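Local atomic coordinates of pseudopodium-enriched atypical kinase 1 (Homo sapiens, PDB entry 6BHC), a protein that adopts the protein kinase fold as a dimer-forming pseudokinase and probably acts in tyrosine-kinase-linked signalling mainly through interactions rather than phosphate transfer. Residues D203-L206 / E207-L210; R374-L377 / L378-L382; F417-T420 / D421-S424. The protein carries 1 engineered substitution. All coordinates share one frame; numbering follows the deposited sequence.

Contact 1: residues D203-L206 / E207-L210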
loop_
_atom_site.group_PDB
_atom_site.type_symbol
_atom_site.label_atom_id
_atom_site.label_comp_id
_atom_site.label_asym_id
_atom_site.label_seq_id
_atom_site.Cartn_x
_atom_site.Cartn_y
_atom_site.Cartn_z
ATOM N N ASP A 203 -32.136 7.795 -23.725
ATOM C CA ASP A 203 -33.204 7.394 -22.815
ATOM C C ASP A 203 -32.646 7.284 -21.397
ATOM O O ASP A 203 -32.844 6.288 -20.698
ATOM C CB ASP A 203 -33.849 6.087 -23.272
ATOM C CG ASP A 203 -35.170 5.814 -22.576
ATOM O OD1 ASP A 203 -35.865 6.790 -22.219
ATOM O OD2 ASP A 203 -35.512 4.628 -22.386
ATOM N N LEU A 204 -31.935 8.318 -20.959
ATOM C CA LEU A 204 -31.331 8.336 -19.631
ATOM C C LEU A 204 -32.413 8.664 -18.610
ATOM O O LEU A 204 -32.768 9.826 -18.409
ATOM C CB LEU A 204 -30.188 9.341 -19.578
ATOM C CG LEU A 204 -28.953 8.975 -20.404
ATOM C CD1 LEU A 204 -27.910 10.080 -20.343
ATOM C CD2 LEU A 204 -28.368 7.654 -19.924
ATOM N N ARG A 205 -32.948 7.629 -17.968
ATOM C CA ARG A 205 -33.933 7.778 -16.908
ATOM C C ARG A 205 -33.473 6.986 -15.693
ATOM O O ARG A 205 -32.715 6.020 -15.814
ATOM C CB ARG A 205 -35.325 7.318 -17.368
ATOM C CG ARG A 205 -35.959 8.255 -18.390
ATOM C CD ARG A 205 -37.320 7.769 -18.878
ATOM N NE ARG A 205 -37.213 6.620 -19.773
ATOM C CZ ARG A 205 -37.612 5.390 -19.466
ATOM N NH1 ARG A 205 -38.156 5.143 -18.283
ATOM N NH2 ARG A 205 -37.474 4.407 -20.345
ATOM N N LEU A 206 -33.930 7.414 -14.513
ATOM C CA LEU A 206 -33.424 6.833 -13.272
ATOM C C LEU A 206 -33.744 5.347 -13.168
ATOM O O LEU A 206 -32.995 4.597 -12.533
ATOM C CB LEU A 206 -33.987 7.589 -12.068
ATOM C CG LEU A 206 -33.508 9.035 -11.899
ATOM C CD1 LEU A 206 -34.089 9.659 -10.638
ATOM C CD2 LEU A 206 -31.989 9.102 -11.880
ATOM N N GLU A 207 -34.838 4.899 -13.786
ATOM C CA GLU A 207 -35.176 3.482 -13.789
ATOM C C GLU A 207 -34.337 2.675 -14.773
ATOM O O GLU A 207 -34.432 1.442 -14.776
ATOM C CB GLU A 207 -36.667 3.292 -14.098
ATOM C CG GLU A 207 -37.155 3.983 -15.366
ATOM C CD GLU A 207 -37.560 5.433 -15.142
ATOM O OE1 GLU A 207 -37.176 6.013 -14.103
ATOM O OE2 GLU A 207 -38.267 5.992 -16.006
ATOM N N ASN A 208 -33.523 3.329 -15.600
ATOM C CA ASN A 208 -32.603 2.645 -16.498
ATOM C C ASN A 208 -31.193 2.549 -15.932
ATOM O O ASN A 208 -30.326 1.938 -16.563
ATOM C CB ASN A 208 -32.569 3.350 -17.860
ATOM C CG ASN A 208 -33.885 3.239 -18.608
ATOM O OD1 ASN A 208 -34.590 2.237 -18.500
ATOM N ND2 ASN A 208 -34.224 4.273 -19.371
ATOM N N LEU A 209 -30.946 3.134 -14.764
ATOM C CA LEU A 209 -29.649 3.067 -14.104
ATOM C C LEU A 209 -29.737 2.074 -12.952
ATOM O O LEU A 209 -30.534 2.261 -12.026
ATOM C CB LEU A 209 -29.222 4.446 -13.603
ATOM C CG LEU A 209 -29.256 5.576 -14.637
ATOM C CD1 LEU A 209 -28.874 6.904 -14.000
ATOM C CD2 LEU A 209 -28.346 5.261 -15.813
ATOM N N LEU A 210 -28.919 1.030 -13.009
ATOM C CA LEU A 210 -28.949 -0.053 -12.039
ATOM C C LEU A 210 -27.834 0.111 -11.013
ATOM O O LEU A 210 -26.764 0.649 -11.310
ATOM C CB LEU A 210 -28.810 -1.407 -12.738
ATOM C CG LEU A 210 -29.680 -1.611 -13.980
ATOM C CD1 LEU A 210 -29.344 -2.927 -14.668
ATOM C CD2 LEU A 210 -31.152 -1.554 -13.613
#

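Contact 2: residues R374-L377 / L378-L382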
loop_
_atom_site.group_PDB
_atom_site.type_symbol
_atom_site.label_atom_id
_atom_site.label_comp_id
_atom_site.label_asym_id
_atom_site.label_seq_id
_atom_site.Cartn_x
_atom_site.Cartn_y
_atom_site.Cartn_z
ATOM N N ARG A 374 -1.706 31.798 -10.832
ATOM C CA ARG A 374 -2.823 30.860 -10.806
ATOM C C ARG A 374 -2.352 29.443 -11.103
ATOM O O ARG A 374 -2.851 28.479 -10.510
ATOM C CB ARG A 374 -3.902 31.287 -11.800
ATOM C CG ARG A 374 -4.517 32.637 -11.488
ATOM C CD ARG A 374 -6.006 32.654 -11.770
ATOM N NE ARG A 374 -6.311 32.910 -13.174
ATOM C CZ ARG A 374 -6.535 34.120 -13.676
ATOM N NH1 ARG A 374 -6.485 35.185 -12.887
ATOM N NH2 ARG A 374 -6.808 34.265 -14.963
ATOM N N ASN A 375 -1.387 29.298 -12.014
ATOM C CA ASN A 375 -0.848 27.978 -12.315
ATOM C C ASN A 375 -0.094 27.406 -11.121
ATOM O O ASN A 375 -0.163 26.200 -10.856
ATOM C CB ASN A 375 0.060 28.053 -13.542
ATOM C CG ASN A 375 0.528 26.689 -14.005
ATOM O OD1 ASN A 375 1.611 26.232 -13.636
ATOM N ND2 ASN A 375 -0.288 26.029 -14.818
ATOM N N THR A 376 0.627 28.257 -10.389
ATOM C CA THR A 376 1.332 27.797 -9.196
ATOM C C THR A 376 0.353 27.375 -8.107
ATOM O O THR A 376 0.568 26.363 -7.430
ATOM C CB THR A 376 2.267 28.894 -8.684
ATOM O OG1 THR A 376 3.243 29.198 -9.689
ATOM C CG2 THR A 376 2.978 28.452 -7.414
ATOM N N LEU A 377 -0.731 28.133 -7.930
ATOM C CA LEU A 377 -1.739 27.775 -6.939
ATOM C C LEU A 377 -2.347 26.410 -7.242
ATOM O O LEU A 377 -2.480 25.564 -6.351
ATOM C CB LEU A 377 -2.824 28.850 -6.889
ATOM C CG LEU A 377 -3.969 28.621 -5.902
ATOM C CD1 LEU A 377 -3.472 28.747 -4.470
ATOM C CD2 LEU A 377 -5.108 29.592 -6.169
ATOM N N LEU A 378 -2.717 26.176 -8.502
ATOM C CA LEU A 378 -3.316 24.897 -8.872
ATOM C C LEU A 378 -2.295 23.767 -8.815
ATOM O O LEU A 378 -2.629 22.644 -8.421
ATOM C CB LEU A 378 -3.935 24.993 -10.266
ATOM C CG LEU A 378 -5.120 25.950 -10.416
ATOM C CD1 LEU A 378 -5.531 26.078 -11.876
ATOM C CD2 LEU A 378 -6.291 25.481 -9.568
ATOM N N GLN A 379 -1.048 24.042 -9.204
ATOM C CA GLN A 379 -0.030 22.996 -9.189
ATOM C C GLN A 379 0.337 22.603 -7.764
ATOM O O GLN A 379 0.554 21.420 -7.480
ATOM C CB GLN A 379 1.211 23.453 -9.956
ATOM C CG GLN A 379 2.253 22.360 -10.148
ATOM C CD GLN A 379 1.751 21.226 -11.020
ATOM O OE1 GLN A 379 1.652 21.362 -12.240
ATOM N NE2 GLN A 379 1.428 20.098 -10.397
ATOM N N ASN A 380 0.418 23.580 -6.856
ATOM C CA ASN A 380 0.699 23.261 -5.460
ATOM C C ASN A 380 -0.413 22.411 -4.860
ATOM O O ASN A 380 -0.146 21.468 -4.106
ATOM C CB ASN A 380 0.891 24.543 -4.650
ATOM C CG ASN A 380 2.121 25.322 -5.073
ATOM O OD1 ASN A 380 3.014 24.788 -5.733
ATOM N ND2 ASN A 380 2.175 26.592 -4.693
ATOM N N TRP A 381 -1.667 22.728 -5.189
ATOM C CA TRP A 381 -2.782 21.918 -4.709
ATOM C C TRP A 381 -2.688 20.490 -5.233
ATOM O O TRP A 381 -2.934 19.533 -4.490
ATOM C CB TRP A 381 -4.110 22.558 -5.116
ATOM C CG TRP A 381 -5.310 21.802 -4.634
ATOM C CD1 TRP A 381 -5.994 22.006 -3.472
ATOM C CD2 TRP A 381 -5.965 20.715 -5.300
ATOM N NE1 TRP A 381 -7.038 21.116 -3.375
ATOM C CE2 TRP A 381 -7.040 20.312 -4.484
ATOM C CE3 TRP A 381 -5.747 20.044 -6.508
ATOM C CZ2 TRP A 381 -7.892 19.269 -4.835
ATOM C CZ3 TRP A 381 -6.594 19.009 -6.854
ATOM C CH2 TRP A 381 -7.652 18.630 -6.021
ATOM N N LEU A 382 -2.325 20.328 -6.508
ATOM C CA LEU A 382 -2.199 18.993 -7.087
ATOM C C LEU A 382 -1.089 18.197 -6.409
ATOM O O LEU A 382 -1.269 17.021 -6.073
ATOM C CB LEU A 382 -1.937 19.094 -8.589
ATOM C CG LEU A 382 -3.157 19.151 -9.505
ATOM C CD1 LEU A 382 -2.733 19.398 -10.944
ATOM C CD2 LEU A 382 -3.957 17.864 -9.395
#

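Contact 3: residues F417-T420 / D421-S424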
loop_
_atom_site.group_PDB
_atom_site.type_symbol
_atom_site.label_atom_id
_atom_site.label_comp_id
_atom_site.label_asym_id
_atom_site.label_seq_id
_atom_site.Cartn_x
_atom_site.Cartn_y
_atom_site.Cartn_z
ATOM N N PHE A 417 -4.892 11.963 -13.734
ATOM C CA PHE A 417 -5.049 12.550 -15.057
ATOM C C PHE A 417 -5.368 14.037 -15.038
ATOM O O PHE A 417 -5.413 14.653 -16.109
ATOM C CB PHE A 417 -6.143 11.806 -15.836
ATOM C CG PHE A 417 -5.779 10.392 -16.181
ATOM C CD1 PHE A 417 -6.038 9.358 -15.295
ATOM C CD2 PHE A 417 -5.170 10.098 -17.389
ATOM C CE1 PHE A 417 -5.698 8.056 -15.610
ATOM C CE2 PHE A 417 -4.828 8.799 -17.711
ATOM C CZ PHE A 417 -5.092 7.776 -16.820
ATOM N N ALA A 418 -5.589 14.629 -13.869
ATOM C CA ALA A 418 -5.850 16.058 -13.802
ATOM C C ALA A 418 -4.569 16.850 -14.039
ATOM O O ALA A 418 -3.470 16.424 -13.673
ATOM C CB ALA A 418 -6.455 16.432 -12.448
ATOM N N THR A 419 -4.719 18.010 -14.674
ATOM C CA THR A 419 -3.621 18.937 -14.905
ATOM C C THR A 419 -4.046 20.321 -14.440
ATOM O O THR A 419 -5.219 20.571 -14.151
ATOM C CB THR A 419 -3.212 18.992 -16.385
ATOM O OG1 THR A 419 -4.273 19.576 -17.153
ATOM C CG2 THR A 419 -2.908 17.596 -16.920
ATOM N N THR A 420 -3.073 21.232 -14.374
ATOM C CA THR A 420 -3.397 22.610 -14.028
ATOM C C THR A 420 -4.319 23.237 -15.065
ATOM O O THR A 420 -5.169 24.064 -14.719
ATOM C CB THR A 420 -2.119 23.437 -13.881
ATOM O OG1 THR A 420 -1.404 23.445 -15.123
ATOM C CG2 THR A 420 -1.229 22.853 -12.791
ATOM N N ASP A 421 -4.178 22.843 -16.333
ATOM C CA ASP A 421 -5.054 23.373 -17.372
ATOM C C ASP A 421 -6.479 22.857 -17.212
ATOM O O ASP A 421 -7.440 23.614 -17.389
ATOM C CB ASP A 421 -4.505 23.016 -18.752
ATOM C CG ASP A 421 -5.304 23.644 -19.876
ATOM O OD1 ASP A 421 -5.041 24.820 -20.206
ATOM O OD2 ASP A 421 -6.193 22.964 -20.429
ATOM N N SER A 422 -6.637 21.574 -16.875
ATOM C CA SER A 422 -7.976 21.021 -16.698
ATOM C C SER A 422 -8.648 21.587 -15.454
ATOM O O SER A 422 -9.862 21.818 -15.448
ATOM C CB SER A 422 -7.915 19.495 -16.621
ATOM O OG SER A 422 -7.459 19.067 -15.351
ATOM N N LEU A 423 -7.877 21.811 -14.386
ATOM C CA LEU A 423 -8.448 22.415 -13.186
ATOM C C LEU A 423 -8.848 23.862 -13.437
ATOM O O LEU A 423 -9.895 24.314 -12.960
ATOM C CB LEU A 423 -7.455 22.328 -12.027
ATOM C CG LEU A 423 -7.118 20.937 -11.489
ATOM C CD1 LEU A 423 -6.228 21.054 -10.265
ATOM C CD2 LEU A 423 -8.383 20.158 -11.162
ATOM N N SER A 424 -8.028 24.602 -14.188
ATOM C CA SER A 424 -8.336 26.000 -14.465
ATOM C C SER A 424 -9.642 26.135 -15.237
ATOM O O SER A 424 -10.406 27.081 -15.016
ATOM C CB SER A 424 -7.184 26.647 -15.234
ATOM O OG SER A 424 -7.470 28.000 -15.539
#

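Contact 1: residues D203-L206 / E207-L210
The Asn208 side chain reaches back to Asp203 and Arg205. Its ND2 donates to Asp203 O (2.8 Å) and, weakly, to Asp203 OD2 (3.3 Å), while the same nitrogen lies over one face of the Arg205 guanidinium, offset toward its rim. The guanidinium and amide planes are 77° apart. On the other end of this amide, OD1 accepts from Asn242 ND2, so both ends of the buried group have partners and its rotation is set. The Asn208 backbone N binds Arg205 O at 2.8 Å, closing the turn. Leu206 CD2 meets Leu209 CD1 at 4.4 Å; Leu206 packs on helices 158-163 and 277-289, Leu209 on Val158 and helix 173-194. The more open side is ionic. Arg205, bent at chi3 (-73°), grips the Asp203 carboxylate side-on, NE to OD1 and NH2 to OD2, both at 2.8 Å and on syn sides. Its NH1 turns to Glu207 OE2; the modelled 2.4 Å is doubtfully short, but the salt bridge extends the network to three partly exposed residues. The sequence from Asp203 to Asn208 matches the kinase catalytic loop, with Asp203 at the HRD aspartate position and Asn208 at that of the loop's invariant asparagine.

Contact 2: residues R374-L377 / L378-L382
Arg374 O, Asn375 O, Thr376 O and Leu377 O accept, respectively, from Leu378 N, Gln379 N, Asn380 N and Trp381 N at 2.8 to 3.2 Å, an unbroken run of i to i+4 backbone bonds. The two segments are thus successive turns of helix 371-396. On one flank Thr376 and Asn380 lie side by side and point the same way. With OG1 beside the backbone N (chi1 -61°), Thr376 turns its hydroxyl back to Val372 O and sends CG2 forward to touch Asn380 ND2 at 3.4 Å. The Asn380 amide folds over the preceding turn, its CG 3.0 Å from Thr376 O, and Asn380 also packs on Val16 of the second subunit. Gln379 rests CB on Asn375 O, then bends at chi2 (65°) so that NE2 reaches Asp383 OD1 one turn further on. Leu378 lays CG along its own helix, 3.4 Å from Arg374 O, on the side that packs against helices 359-367 and 420-430. Trp381 also lies toward these two helices, touching Leu361 and Leu423. Thr376 OG1 and Gln379 NE2 thus find their partners within the same helix. The hydrogen bonds between the turns are all main-chain, as is characteristic of regular alpha-helix, which leaves side chains to pack on the neighbouring helices and, through Asn380, on the second subunit.

Contact 3: residues F417-T420 / D421-S424
Thr419 and Ser422 both turn their hydroxyls into the position between backbone N and carbonyl carbon (chi1 67° and 77°), which brings each oxygen back toward the other residue's main chain. Thr419 is the N-cap of helix 420-430: its OG1 accepts from Ser422 N at 3.1 Å, with a fairly straight N-H...O angle of 160°, and so occupies an amide of the first turn that has no earlier helical carbonyl to bind. In the return direction Ser422 OG donates to Thr419 O at 3.0 Å. That carbonyl oxygen also accepts from Leu423 N at 2.9 Å, and the two donors reach it from the same face of its plane, so one oxygen is gripped twice. The next backbone bond, Ser424 N to Thr420 O at 3.0 Å, carries the helix on. Leu423, its CG beside the backbone N, passes close over Thr419 O (CG at 3.3 Å) and brings CD2 to 4.4 Å from Ala418 CB. This apolar touch spans the cap from the residue before it to the fourth residue of the helix, the positions of a hydrophobic staple. Ala418 itself marks where the chain leaves helix 406-417, making this a tight helix-to-helix junction. Its inner side rests on helix 371-396, where Thr420 touches Gln379, Leu423 packs on Trp381 and Leu382, and Ser424 meets Leu378.

Overall arrangement
Contact 1, in the catalytic-loop region, is nearest the centre of the chain (about 10 Å, centre to centre). Contacts 1 and 3 are partly buried; contact 2 is a surface contact, its centre about 29 Å from that of the chain. Contacts 2 and 3 belong together: their centres are 9 Å apart and helices 371-396 and 420-430 touch, with Leu382 CG 3.7 Å from Leu423 CD1. Neither reaches contact 1, whose nearest atoms are at least about 22 Å away. The chemistry differs accordingly. Contact 1 shapes a loop with charged side chains and a buried amide, contact 3 starts a helix with hydroxyl bonds added to the backbone ones, and contact 2 continues one by backbone bonding.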